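Local coordinates for protein exodeoxyribonuclease III (Neisseria meningitidis, PDB 2JC4) that probably acts in DNA repair as a metal-dependent 3'-5' exonuclease of the AP endonuclease/ExoA family, degrading double-stranded DNA from its 3' ends, at residues A[86-91]-A[119-123]; A[98-102]-A[134-140]; A[77-83]-A[126-130]; A[50-55]-A[67-73]. All coordinates share one frame; numbering follows the deposited sequence.

Contact 1: A[86-91]-A[119-123]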
loop_
_atom_site.group_PDB
_atom_site.type_symbol
_atom_site.label_atom_id
_atom_site.label_comp_id
_atom_site.label_asym_id
_atom_site.label_seq_id
_atom_site.Cartn_x
_atom_site.Cartn_y
_atom_site.Cartn_z
ATOM N N ASP A 86 -2.366 4.524 -19.198
ATOM C CA ASP A 86 -3.099 5.101 -18.085
ATOM C C ASP A 86 -2.200 6.207 -17.482
ATOM O O ASP A 86 -1.055 5.941 -17.110
ATOM C CB ASP A 86 -3.487 3.995 -17.077
ATOM C CG ASP A 86 -4.212 4.538 -15.837
ATOM O OD1 ASP A 86 -4.519 5.768 -15.790
ATOM O OD2 ASP A 86 -4.407 3.714 -14.893
ATOM N N PRO A 87 -2.689 7.468 -17.456
ATOM C CA PRO A 87 -1.841 8.546 -16.903
ATOM C C PRO A 87 -1.770 8.562 -15.360
ATOM O O PRO A 87 -0.949 9.278 -14.777
ATOM C CB PRO A 87 -2.532 9.821 -17.403
ATOM C CG PRO A 87 -4.011 9.423 -17.487
ATOM C CD PRO A 87 -3.976 7.983 -17.975
ATOM N N GLN A 88 -2.632 7.797 -14.707
ATOM C CA GLN A 88 -2.711 7.821 -13.242
ATOM C C GLN A 88 -1.516 7.122 -12.593
ATOM O O GLN A 88 -1.233 5.952 -12.861
ATOM C CB GLN A 88 -4.038 7.201 -12.747
ATOM C CG GLN A 88 -5.271 8.019 -13.242
ATOM C CD GLN A 88 -6.566 7.718 -12.502
ATOM O OE1 GLN A 88 -6.584 7.521 -11.276
ATOM N NE2 GLN A 88 -7.661 7.670 -13.252
ATOM N N ARG A 89 -0.843 7.855 -11.716
ATOM C CA ARG A 89 0.433 7.393 -11.158
ATOM C C ARG A 89 0.162 6.490 -9.955
ATOM O O ARG A 89 -0.020 6.968 -8.856
ATOM C CB ARG A 89 1.311 8.593 -10.811
ATOM C CG ARG A 89 1.627 9.491 -12.027
ATOM C CD ARG A 89 2.057 8.638 -13.252
ATOM N NE ARG A 89 2.773 9.439 -14.263
ATOM C CZ ARG A 89 2.846 9.142 -15.567
ATOM N NH1 ARG A 89 2.248 8.053 -16.076
ATOM N NH2 ARG A 89 3.518 9.958 -16.392
ATOM N N ARG A 90 0.148 5.172 -10.199
ATOM C CA ARG A 90 -0.370 4.198 -9.188
ATOM C C ARG A 90 0.511 3.015 -8.891
ATOM O O ARG A 90 0.262 2.311 -7.912
ATOM C CB ARG A 90 -1.695 3.634 -9.665
ATOM C CG ARG A 90 -2.805 4.677 -9.639
ATOM C CD ARG A 90 -4.069 4.057 -10.089
ATOM N NE ARG A 90 -5.188 5.003 -9.993
ATOM C CZ ARG A 90 -5.877 5.252 -8.875
ATOM N NH1 ARG A 90 -5.504 4.674 -7.719
ATOM N NH2 ARG A 90 -6.907 6.115 -8.906
ATOM N N VAL A 91 1.515 2.755 -9.748
ATOM C CA VAL A 91 2.357 1.538 -9.596
ATOM C C VAL A 91 3.830 1.917 -9.836
ATOM O O VAL A 91 4.196 2.472 -10.889
ATOM C CB VAL A 91 1.943 0.434 -10.607
ATOM C CG1 VAL A 91 2.777 -0.867 -10.423
ATOM C CG2 VAL A 91 0.442 0.123 -10.531
ATOM N N TYR A 119 -13.220 1.049 -14.216
ATOM C CA TYR A 119 -11.781 1.360 -14.202
ATOM C C TYR A 119 -11.100 0.462 -13.183
ATOM O O TYR A 119 -10.129 -0.200 -13.514
ATOM C CB TYR A 119 -11.523 2.842 -13.943
ATOM C CG TYR A 119 -10.081 3.279 -13.693
ATOM C CD1 TYR A 119 -9.014 2.824 -14.500
ATOM C CD2 TYR A 119 -9.794 4.187 -12.667
ATOM C CE1 TYR A 119 -7.677 3.254 -14.243
ATOM C CE2 TYR A 119 -8.499 4.618 -12.415
ATOM C CZ TYR A 119 -7.441 4.129 -13.203
ATOM O OH TYR A 119 -6.176 4.584 -12.944
ATOM N N LYS A 120 -11.627 0.402 -11.959
ATOM C CA LYS A 120 -11.040 -0.448 -10.922
ATOM C C LYS A 120 -10.866 -1.891 -11.407
ATOM O O LYS A 120 -9.813 -2.498 -11.190
ATOM C CB LYS A 120 -11.874 -0.438 -9.624
ATOM C CG LYS A 120 -11.162 -1.063 -8.421
ATOM C CD LYS A 120 -12.003 -0.912 -7.126
ATOM C CE LYS A 120 -11.198 -1.317 -5.861
ATOM N NZ LYS A 120 -11.865 -0.894 -4.587
ATOM N N GLU A 121 -11.915 -2.450 -12.031
ATOM C CA GLU A 121 -11.871 -3.834 -12.527
ATOM C C GLU A 121 -10.756 -4.010 -13.546
ATOM O O GLU A 121 -9.989 -4.952 -13.463
ATOM C CB GLU A 121 -13.224 -4.229 -13.140
ATOM C CG GLU A 121 -13.303 -5.659 -13.704
ATOM C CD GLU A 121 -14.656 -5.947 -14.349
ATOM O OE1 GLU A 121 -15.445 -5.020 -14.600
ATOM O OE2 GLU A 121 -14.929 -7.127 -14.587
ATOM N N GLN A 122 -10.671 -3.101 -14.519
ATOM C CA GLN A 122 -9.700 -3.283 -15.613
ATOM C C GLN A 122 -8.279 -3.098 -15.067
ATOM O O GLN A 122 -7.330 -3.752 -15.527
ATOM C CB GLN A 122 -9.957 -2.249 -16.713
ATOM C CG GLN A 122 -11.409 -2.250 -17.294
ATOM C CD GLN A 122 -11.732 -0.996 -18.156
ATOM O OE1 GLN A 122 -11.378 0.147 -17.811
ATOM N NE2 GLN A 122 -12.418 -1.220 -19.279
ATOM N N TRP A 123 -8.142 -2.167 -14.131
ATOM C CA TRP A 123 -6.860 -1.816 -13.528
ATOM C C TRP A 123 -6.351 -3.025 -12.699
ATOM O O TRP A 123 -5.189 -3.431 -12.798
ATOM C CB TRP A 123 -7.010 -0.529 -12.686
ATOM C CG TRP A 123 -5.715 -0.013 -12.156
ATOM C CD1 TRP A 123 -4.888 0.924 -12.738
ATOM C CD2 TRP A 123 -5.076 -0.427 -10.963
ATOM N NE1 TRP A 123 -3.775 1.127 -11.947
ATOM C CE2 TRP A 123 -3.859 0.285 -10.867
ATOM C CE3 TRP A 123 -5.389 -1.359 -9.977
ATOM C CZ2 TRP A 123 -2.972 0.100 -9.816
ATOM C CZ3 TRP A 123 -4.499 -1.528 -8.921
ATOM C CH2 TRP A 123 -3.321 -0.794 -8.851
HETATM O O HOH W 1 -2.334 3.328 -13.268
#
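Asp86 and Trp123 mark the closest backbone approach, 9.1 Å between their CA atoms, so loop 86-91 meets helix segment 119-123 through side chains. Tyr119 reaches the loop with its hydroxyl, which donates a hydrogen bond to Asp86: OH lies 2.8 Å from OD2 and uses the syn lone pair of that oxygen. CG opposite its backbone N (chi1 177°) swings the Asp86 carboxylate toward Tyr119, almost upright to the phenol ring (79° between planes), with OD2 at the ring edge. From the other side of the hydroxyl Arg90 NE makes a weak bond to Tyr119 OH at 3.1 Å, while Arg90 NH2 is held by Gln88 OE1 at 2.8 Å. Asp86 OD1 accepts from Gln88 N, an Asx turn. Trp123 joins through a water bound to its NE1, to Asp86 OD2 and to Gln88 O; its CZ2 packs 3.5 Å from Val91 CG2. Arg90 NH1 also bonds the backbone O of Tyr105, the predicted active-site tyrosine, and Gln88 touches a bound dihydrogenphosphate. The phenol oxygen is thus both donor to a carboxylate and weak acceptor from a guanidinium, and the adjacent positive charge would probably help keep Asp86 ionised.

Contact 2: A[98-102]-A[134-140]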
loop_
_atom_site.group_PDB
_atom_site.type_symbol
_atom_site.label_atom_id
_atom_site.label_comp_id
_atom_site.label_asym_id
_atom_site.label_seq_id
_atom_site.Cartn_x
_atom_site.Cartn_y
_atom_site.Cartn_z
ATOM N N GLY A 98 17.863 -6.940 -2.943
ATOM C CA GLY A 98 17.456 -8.247 -3.455
ATOM C C GLY A 98 15.980 -8.630 -3.319
ATOM O O GLY A 98 15.599 -9.729 -3.706
ATOM N N VAL A 99 15.140 -7.725 -2.792
ATOM C CA VAL A 99 13.701 -7.990 -2.713
ATOM C C VAL A 99 12.998 -7.149 -3.786
ATOM O O VAL A 99 13.239 -5.937 -3.866
ATOM C CB VAL A 99 13.163 -7.576 -1.332
ATOM C CG1 VAL A 99 11.648 -7.777 -1.260
ATOM C CG2 VAL A 99 13.882 -8.363 -0.254
ATOM N N ARG A 100 12.138 -7.775 -4.578
ATOM C CA ARG A 100 11.351 -7.030 -5.555
ATOM C C ARG A 100 10.177 -6.412 -4.794
ATOM O O ARG A 100 9.351 -7.145 -4.224
ATOM C CB ARG A 100 10.830 -7.974 -6.654
ATOM C CG ARG A 100 10.205 -7.264 -7.834
ATOM C CD ARG A 100 11.223 -6.321 -8.524
ATOM N NE ARG A 100 10.679 -5.787 -9.764
ATOM C CZ ARG A 100 11.240 -4.820 -10.491
ATOM N NH1 ARG A 100 12.386 -4.268 -10.114
ATOM N NH2 ARG A 100 10.632 -4.409 -11.600
ATOM N N VAL A 101 10.095 -5.078 -4.824
ATOM C CA VAL A 101 9.070 -4.352 -4.095
ATOM C C VAL A 101 8.124 -3.758 -5.141
ATOM O O VAL A 101 8.530 -2.996 -5.976
ATOM C CB VAL A 101 9.695 -3.239 -3.254
ATOM C CG1 VAL A 101 8.612 -2.308 -2.610
ATOM C CG2 VAL A 101 10.603 -3.845 -2.194
ATOM N N ILE A 102 6.860 -4.137 -5.107
ATOM C CA ILE A 102 5.875 -3.496 -5.993
ATOM C C ILE A 102 4.896 -2.676 -5.141
ATOM O O ILE A 102 4.112 -3.259 -4.408
ATOM C CB ILE A 102 5.131 -4.573 -6.867
ATOM C CG1 ILE A 102 6.166 -5.483 -7.590
ATOM C CG2 ILE A 102 4.074 -3.907 -7.782
ATOM C CD1 ILE A 102 5.545 -6.704 -8.303
ATOM N N GLU A 134 6.154 -10.652 -12.874
ATOM C CA GLU A 134 7.237 -10.276 -11.966
ATOM C C GLU A 134 7.617 -11.443 -11.061
ATOM O O GLU A 134 8.802 -11.686 -10.821
ATOM C CB GLU A 134 6.861 -9.039 -11.131
ATOM C CG GLU A 134 6.791 -7.731 -11.907
ATOM C CD GLU A 134 8.164 -7.155 -12.144
ATOM O OE1 GLU A 134 8.893 -6.949 -11.167
ATOM O OE2 GLU A 134 8.521 -6.927 -13.304
ATOM N N MET A 135 6.613 -12.180 -10.585
ATOM C CA MET A 135 6.868 -13.332 -9.721
ATOM C C MET A 135 7.671 -14.508 -10.343
ATOM O O MET A 135 8.282 -15.278 -9.613
ATOM C CB MET A 135 5.540 -13.849 -9.168
ATOM C CG MET A 135 4.924 -12.878 -8.124
ATOM S SD MET A 135 3.326 -13.501 -7.599
ATOM C CE MET A 135 3.916 -14.909 -6.632
ATOM N N THR A 136 7.665 -14.646 -11.675
ATOM C CA THR A 136 8.488 -15.697 -12.335
ATOM C C THR A 136 10.000 -15.463 -12.188
ATOM O O THR A 136 10.797 -16.334 -12.522
ATOM C CB THR A 136 8.233 -15.793 -13.863
ATOM O OG1 THR A 136 8.637 -14.569 -14.499
ATOM C CG2 THR A 136 6.769 -16.053 -14.158
ATOM N N ARG A 137 10.392 -14.275 -11.752
ATOM C CA ARG A 137 11.802 -13.910 -11.760
ATOM C C ARG A 137 12.360 -13.590 -10.392
ATOM O O ARG A 137 13.571 -13.640 -10.200
ATOM C CB ARG A 137 12.015 -12.721 -12.678
ATOM C CG ARG A 137 11.777 -13.050 -14.088
ATOM C CD ARG A 137 12.122 -11.868 -15.009
ATOM N NE ARG A 137 11.342 -10.653 -14.804
ATOM C CZ ARG A 137 10.146 -10.459 -15.341
ATOM N NH1 ARG A 137 9.586 -11.431 -16.044
ATOM N NH2 ARG A 137 9.493 -9.321 -15.167
ATOM N N HIS A 138 11.489 -13.249 -9.446
ATOM C CA HIS A 138 11.933 -12.814 -8.119
ATOM C C HIS A 138 11.313 -13.669 -7.041
ATOM O O HIS A 138 10.123 -13.518 -6.721
ATOM C CB HIS A 138 11.536 -11.350 -7.849
ATOM C CG HIS A 138 12.002 -10.392 -8.894
ATOM N ND1 HIS A 138 13.257 -9.824 -8.879
ATOM C CD2 HIS A 138 11.370 -9.890 -9.982
ATOM C CE1 HIS A 138 13.380 -9.014 -9.915
ATOM N NE2 HIS A 138 12.245 -9.026 -10.593
ATOM N N GLY A 139 12.129 -14.529 -6.435
ATOM C CA GLY A 139 11.669 -15.411 -5.332
ATOM C C GLY A 139 11.351 -14.581 -4.085
ATOM O O GLY A 139 10.480 -14.935 -3.275
ATOM N N LYS A 140 12.051 -13.460 -3.924
ATOM C CA LYS A 140 11.694 -12.591 -2.815
ATOM C C LYS A 140 10.892 -11.437 -3.430
ATOM O O LYS A 140 11.433 -10.609 -4.139
ATOM C CB LYS A 140 12.939 -12.125 -2.082
ATOM C CG LYS A 140 13.641 -13.255 -1.366
ATOM C CD LYS A 140 14.865 -12.724 -0.635
ATOM C CE LYS A 140 15.520 -13.813 0.244
ATOM N NZ LYS A 140 16.733 -13.252 0.915
HETATM O O HOH W 2 14.120 -12.097 -5.530
HETATM O O HOH W 3 15.107 -10.307 -7.113
#
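Two bent chains make this contact: Arg100 turns at chi2 (60°) and Glu134 at its own chi2 (-79°), which brings guanidinium and carboxylate together within the beta-alpha-beta unit of strand 99-105, helix 115-135 and strand 141-144. Glu134 OE1 sits at the edge of the guanidinium, near its plane, and takes the short bond from Arg100 NE at 2.6 Å, the donor arriving nearly along the C-O axis. A weaker bond comes from NH2 of the same arginine to the same oxygen. The other carboxylate oxygen, Glu134 OE2, has a weak salt-bridge partner in Arg137 NH2 at 3.2 Å, so one glutamate joins two arginines in a network. Arg100 NH1 turns elsewhere, to Asp75 O and Thr95 OG1. Closer to the backbone than the guanidinium, the aliphatic part of Arg100 lies over a face of His138 in a CH-pi contact, CD being 3.7 Å from the ring centroid, with guanidinium and imidazole planes only 10° apart. Ile102 CD1 packs against the CB and CG of Glu134, 3.9 Å from CB. Along the backbone Arg100 N donates to Lys140 O, just ahead of strand 141-144, which runs parallel to strand 99-105. Near the exposed end of the contact, a water lies in the plane of the imidazole, 2.6 Å from His138 ND1.

Contact 3: A[77-83]-A[126-130]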
loop_
_atom_site.group_PDB
_atom_site.type_symbol
_atom_site.label_atom_id
_atom_site.label_comp_id
_atom_site.label_asym_id
_atom_site.label_seq_id
_atom_site.Cartn_x
_atom_site.Cartn_y
_atom_site.Cartn_z
ATOM N N HIS A 77 10.742 0.309 -12.226
ATOM C CA HIS A 77 9.690 0.067 -13.228
ATOM C C HIS A 77 8.464 0.901 -12.902
ATOM O O HIS A 77 8.076 1.007 -11.723
ATOM C CB HIS A 77 9.283 -1.418 -13.265
ATOM C CG HIS A 77 8.317 -1.748 -14.366
ATOM N ND1 HIS A 77 6.949 -1.698 -14.198
ATOM C CD2 HIS A 77 8.520 -2.079 -15.666
ATOM C CE1 HIS A 77 6.350 -1.999 -15.338
ATOM N NE2 HIS A 77 7.279 -2.218 -16.249
ATOM N N PHE A 78 7.867 1.493 -13.937
ATOM C CA PHE A 78 6.715 2.395 -13.773
ATOM C C PHE A 78 5.531 1.825 -14.473
ATOM O O PHE A 78 5.635 1.385 -15.628
ATOM C CB PHE A 78 6.994 3.807 -14.328
ATOM C CG PHE A 78 8.128 4.516 -13.620
ATOM C CD1 PHE A 78 7.891 5.260 -12.465
ATOM C CD2 PHE A 78 9.431 4.415 -14.096
ATOM C CE1 PHE A 78 8.948 5.919 -11.819
ATOM C CE2 PHE A 78 10.486 5.042 -13.434
ATOM C CZ PHE A 78 10.235 5.793 -12.298
ATOM N N GLY A 79 4.391 1.852 -13.790
ATOM C CA GLY A 79 3.109 1.588 -14.425
ATOM C C GLY A 79 2.868 0.121 -14.699
ATOM O O GLY A 79 3.580 -0.761 -14.157
ATOM N N LEU A 80 1.892 -0.128 -15.582
ATOM C CA LEU A 80 1.442 -1.485 -15.923
ATOM C C LEU A 80 1.481 -1.720 -17.435
ATOM O O LEU A 80 0.797 -0.981 -18.209
ATOM C CB LEU A 80 0.004 -1.731 -15.418
ATOM C CG LEU A 80 -0.218 -1.611 -13.904
ATOM C CD1 LEU A 80 -1.701 -1.467 -13.586
ATOM C CD2 LEU A 80 0.464 -2.784 -13.156
ATOM N N PRO A 81 2.266 -2.732 -17.875
ATOM C CA PRO A 81 2.339 -3.052 -19.326
ATOM C C PRO A 81 1.008 -3.336 -20.021
ATOM O O PRO A 81 0.858 -3.036 -21.219
ATOM C CB PRO A 81 3.214 -4.313 -19.362
ATOM C CG PRO A 81 4.156 -4.119 -18.177
ATOM C CD PRO A 81 3.191 -3.579 -17.091
ATOM N N ALA A 82 0.062 -3.938 -19.304
ATOM C CA ALA A 82 -1.253 -4.218 -19.867
ATOM C C ALA A 82 -2.170 -3.000 -19.850
ATOM O O ALA A 82 -3.262 -3.056 -20.387
ATOM C CB ALA A 82 -1.932 -5.418 -19.149
ATOM N N LEU A 83 -1.753 -1.911 -19.218
ATOM C CA LEU A 83 -2.515 -0.659 -19.236
ATOM C C LEU A 83 -1.531 0.500 -19.440
ATOM O O LEU A 83 -1.408 1.413 -18.581
ATOM C CB LEU A 83 -3.324 -0.521 -17.936
ATOM C CG LEU A 83 -4.622 0.289 -17.950
ATOM C CD1 LEU A 83 -5.703 -0.326 -18.859
ATOM C CD2 LEU A 83 -5.116 0.392 -16.509
ATOM N N ALA A 126 -5.088 -5.688 -14.951
ATOM C CA ALA A 126 -3.756 -5.325 -15.461
ATOM C C ALA A 126 -2.685 -5.534 -14.375
ATOM O O ALA A 126 -1.572 -5.979 -14.655
ATOM C CB ALA A 126 -3.732 -3.894 -15.991
ATOM N N LEU A 127 -3.018 -5.215 -13.134
ATOM C CA LEU A 127 -2.062 -5.429 -12.061
ATOM C C LEU A 127 -1.731 -6.917 -11.906
ATOM O O LEU A 127 -0.577 -7.284 -11.733
ATOM C CB LEU A 127 -2.627 -4.879 -10.742
ATOM C CG LEU A 127 -1.751 -5.099 -9.513
ATOM C CD1 LEU A 127 -0.401 -4.316 -9.661
ATOM C CD2 LEU A 127 -2.481 -4.693 -8.254
ATOM N N THR A 128 -2.758 -7.754 -11.930
ATOM C CA THR A 128 -2.586 -9.204 -11.770
ATOM C C THR A 128 -1.579 -9.747 -12.801
ATOM O O THR A 128 -0.690 -10.549 -12.476
ATOM C CB THR A 128 -3.962 -9.920 -11.887
ATOM O OG1 THR A 128 -4.862 -9.301 -10.961
ATOM C CG2 THR A 128 -3.839 -11.362 -11.481
ATOM N N GLU A 129 -1.715 -9.277 -14.028
ATOM C CA GLU A 129 -0.837 -9.709 -15.129
ATOM C C GLU A 129 0.621 -9.296 -14.865
ATOM O O GLU A 129 1.566 -10.070 -15.040
ATOM C CB GLU A 129 -1.362 -9.114 -16.449
ATOM C CG GLU A 129 -1.282 -10.072 -17.593
ATOM C CD GLU A 129 -1.591 -9.394 -18.916
ATOM O OE1 GLU A 129 -0.629 -9.004 -19.618
ATOM O OE2 GLU A 129 -2.788 -9.222 -19.215
ATOM N N PHE A 130 0.815 -8.073 -14.431
ATOM C CA PHE A 130 2.163 -7.589 -14.175
ATOM C C PHE A 130 2.793 -8.359 -13.025
ATOM O O PHE A 130 3.948 -8.810 -13.123
ATOM C CB PHE A 130 2.099 -6.110 -13.808
ATOM C CG PHE A 130 3.406 -5.532 -13.353
ATOM C CD1 PHE A 130 4.502 -5.478 -14.221
ATOM C CD2 PHE A 130 3.521 -4.976 -12.085
ATOM C CE1 PHE A 130 5.712 -4.912 -13.825
ATOM C CE2 PHE A 130 4.751 -4.408 -11.663
ATOM C CZ PHE A 130 5.829 -4.350 -12.550
HETATM O O HOH W 4 0.274 -5.170 -16.633
#
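His77 and Phe130 lie with their rings nearly parallel, 19° between planes, but slid apart so that they barely overlap; the centroids are 4.7 Å from each other. Phe130 CE1 lies over one face of the imidazole, and CZ comes within 3.3 Å of His77 ND1. Around the phenyl ring Leu80 and Pro81 arrive obliquely, Pro81 CD being 3.7 Å from Phe130 CD1. Both aromatic side chains have CG anti to the backbone N (chi1 -174° in His77, 173° in Phe130) and run past each other in opposite directions. Leu80 supplies the apolar centre: its CD2 meets Phe130 CB at 3.8 Å and Leu127 CD1 at 3.9 Å, while its CD1 turns to the methyl of Ala126. That small methyl lets the loop come close, with CA atoms of Ala82 and Ala126 separated by 5.2 Å, and both Ala82 CB and Leu83 CB rest on it. A type I turn from Leu80 to Leu83 curls the chain here, and a water accepts from Ala82 N and donates to Ala126 O, 2.8 Å from the latter. Trp123, one turn earlier on the helix, extends the apolar surface under Leu80 and Leu83. Such packing of helix 115-135 on edge strand 76-78 and its following turn belongs to the layered alpha/beta sandwich of the DNase I-like fold, where helices flank paired sheets.

Contact 4: A[50-55]-A[67-73]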
loop_
_atom_site.group_PDB
_atom_site.type_symbol
_atom_site.label_atom_id
_atom_site.label_comp_id
_atom_site.label_asym_id
_atom_site.label_seq_id
_atom_site.Cartn_x
_atom_site.Cartn_y
_atom_site.Cartn_z
ATOM N N MET A 50 18.550 13.275 4.327
ATOM C CA MET A 50 18.478 12.459 5.523
ATOM C C MET A 50 19.165 11.108 5.310
ATOM O O MET A 50 19.201 10.285 6.199
ATOM C CB MET A 50 17.021 12.242 5.930
ATOM C CG MET A 50 16.407 13.398 6.716
ATOM S SD MET A 50 14.647 13.173 7.110
ATOM C CE MET A 50 14.661 12.003 8.479
ATOM N N GLY A 51 19.684 10.883 4.123
ATOM C CA GLY A 51 20.386 9.629 3.821
ATOM C C GLY A 51 19.516 8.565 3.170
ATOM O O GLY A 51 19.909 7.398 3.106
ATOM N N TRP A 52 18.341 8.963 2.680
ATOM C CA TRP A 52 17.442 8.032 1.996
ATOM C C TRP A 52 17.442 8.162 0.492
ATOM O O TRP A 52 17.317 9.269 -0.040
ATOM C CB TRP A 52 16.023 8.181 2.548
ATOM C CG TRP A 52 15.995 7.852 4.011
ATOM C CD1 TRP A 52 16.295 8.703 5.054
ATOM C CD2 TRP A 52 15.689 6.584 4.605
ATOM N NE1 TRP A 52 16.202 8.032 6.258
ATOM C CE2 TRP A 52 15.850 6.728 6.011
ATOM C CE3 TRP A 52 15.314 5.333 4.092
ATOM C CZ2 TRP A 52 15.599 5.682 6.904
ATOM C CZ3 TRP A 52 15.082 4.298 4.984
ATOM C CH2 TRP A 52 15.232 4.478 6.372
ATOM N N HIS A 53 17.534 7.029 -0.201
ATOM C CA HIS A 53 17.326 6.996 -1.659
ATOM C C HIS A 53 15.828 6.945 -1.972
ATOM O O HIS A 53 15.083 6.258 -1.283
ATOM C CB HIS A 53 18.023 5.791 -2.250
ATOM C CG HIS A 53 19.504 5.789 -2.019
ATOM N ND1 HIS A 53 20.359 6.641 -2.685
ATOM C CD2 HIS A 53 20.273 5.060 -1.181
ATOM C CE1 HIS A 53 21.596 6.426 -2.274
ATOM N NE2 HIS A 53 21.570 5.472 -1.358
ATOM N N CYS A 54 15.394 7.712 -2.979
ATOM C CA CYS A 54 13.984 7.832 -3.312
ATOM C C CYS A 54 13.779 7.602 -4.780
ATOM O O CYS A 54 14.531 8.158 -5.592
ATOM C CB CYS A 54 13.496 9.260 -3.035
ATOM S SG CYS A 54 13.697 9.755 -1.342
ATOM N N VAL A 55 12.771 6.803 -5.136
ATOM C CA VAL A 55 12.268 6.803 -6.512
ATOM C C VAL A 55 10.775 7.037 -6.444
ATOM O O VAL A 55 10.141 6.645 -5.470
ATOM C CB VAL A 55 12.599 5.509 -7.294
ATOM C CG1 VAL A 55 14.145 5.363 -7.436
ATOM C CG2 VAL A 55 11.969 4.253 -6.633
ATOM N N ILE A 67 9.011 4.963 -3.479
ATOM C CA ILE A 67 9.761 3.950 -2.702
ATOM C C ILE A 67 10.978 4.644 -2.097
ATOM O O ILE A 67 11.750 5.302 -2.806
ATOM C CB ILE A 67 10.217 2.743 -3.542
ATOM C CG1 ILE A 67 9.010 1.978 -4.102
ATOM C CG2 ILE A 67 11.106 1.842 -2.712
ATOM C CD1 ILE A 67 9.354 0.979 -5.188
ATOM N N VAL A 68 11.124 4.517 -0.791
ATOM C CA VAL A 68 12.180 5.255 -0.071
ATOM C C VAL A 68 12.979 4.217 0.704
ATOM O O VAL A 68 12.389 3.396 1.412
ATOM C CB VAL A 68 11.564 6.274 0.891
ATOM C CG1 VAL A 68 12.653 7.030 1.632
ATOM C CG2 VAL A 68 10.595 7.224 0.155
ATOM N N SER A 69 14.306 4.205 0.544
ATOM C CA SER A 69 15.086 3.126 1.140
ATOM C C SER A 69 16.522 3.549 1.418
ATOM O O SER A 69 17.036 4.447 0.763
ATOM C CB SER A 69 15.076 1.893 0.217
ATOM O OG SER A 69 15.458 2.245 -1.115
ATOM N N ARG A 70 17.166 2.924 2.396
ATOM C CA ARG A 70 18.579 3.266 2.599
ATOM C C ARG A 70 19.461 2.554 1.574
ATOM O O ARG A 70 20.537 3.059 1.246
ATOM C CB ARG A 70 19.043 3.148 4.059
ATOM C CG ARG A 70 18.636 4.437 4.837
ATOM C CD ARG A 70 19.583 4.889 5.925
ATOM N NE ARG A 70 20.671 5.713 5.402
ATOM C CZ ARG A 70 21.427 6.503 6.153
ATOM N NH1 ARG A 70 21.178 6.600 7.457
ATOM N NH2 ARG A 70 22.418 7.206 5.600
ATOM N N SER A 71 18.978 1.430 1.039
ATOM C CA SER A 71 19.579 0.814 -0.164
ATOM C C SER A 71 19.120 1.493 -1.475
ATOM O O SER A 71 17.980 1.916 -1.599
ATOM C CB SER A 71 19.254 -0.676 -0.208
ATOM O OG SER A 71 19.981 -1.359 0.803
ATOM N N VAL A 72 20.000 1.563 -2.466
ATOM C CA VAL A 72 19.658 2.150 -3.757
ATOM C C VAL A 72 18.637 1.238 -4.472
ATOM O O VAL A 72 18.882 0.026 -4.641
ATOM C CB VAL A 72 20.947 2.359 -4.640
ATOM C CG1 VAL A 72 20.627 3.008 -5.985
ATOM C CG2 VAL A 72 21.990 3.206 -3.890
ATOM N N PRO A 73 17.474 1.786 -4.863
ATOM C CA PRO A 73 16.545 0.899 -5.583
ATOM C C PRO A 73 17.045 0.602 -7.016
ATOM O O PRO A 73 17.440 1.534 -7.733
ATOM C CB PRO A 73 15.224 1.700 -5.609
ATOM C CG PRO A 73 15.441 2.878 -4.651
ATOM C CD PRO A 73 16.923 3.142 -4.702
#
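Arg70 lays its aliphatic chain across Trp52 at about a right angle, placing CG over one face of the indole, 3.4 Å from the centroid of the six-membered ring, in a CH-pi contact. Bends at chi2 and chi3 then carry the guanidinium beyond the ring toward Gly51, whose CA lies over one of its faces; Arg70 NE is 2.9 Å from Gly51 O. Gly51, first to leave helical angles, has positive phi in a Schellman motif. CB of Trp52 touches Val68 CG1. The two segments belong to an antiparallel beta hairpin, strands 53-57 and 65-69, at the edge of a sheet of the DNase I-like fold. His53 and Ser69 form one hydrogen-bonded pair, with His53 N to Ser69 O at 2.8 Å, and Val55 and Ile67 form the next; Cys54 and Val68 between them are a non-hydrogen-bonded pair facing the opposite way. His53 receives Val72 CG2 over a ring face, 3.6 Å from the centroid, and has Arg70 O near its edge. Val55 lies alongside Ile67, and Val55 CG1 approaches the Pro73 ring head-on, 4.0 Å from Pro73 CG. Beyond that face, Ile92 of the second sheet touches both Val55 and Ile67.

Contacts 1, 2 and 3 share helix 115-135 and follow it in the order 1, 3, 2, the last at and just beyond its C-terminal end, whereas contact 4 is a hairpin at the edge of the other sheet. Each has a buried part, such as Arg90 and Trp123 in contact 1 or Leu80, Ala126 and Phe130 in contact 3; contacts 2 and 4 also run out to exposed ends, Gly98 with Lys140 and Arg70 with Val72. Contact 1, near the predicted catalytic tyrosine, is largely polar; contact 3 is mostly apolar, and Trp123 joins the two. Contact 2 relies on charge and one backbone bond, contact 4 on backbone pairing, touching contact 2 through Ile67 and Val101 across the two sheets.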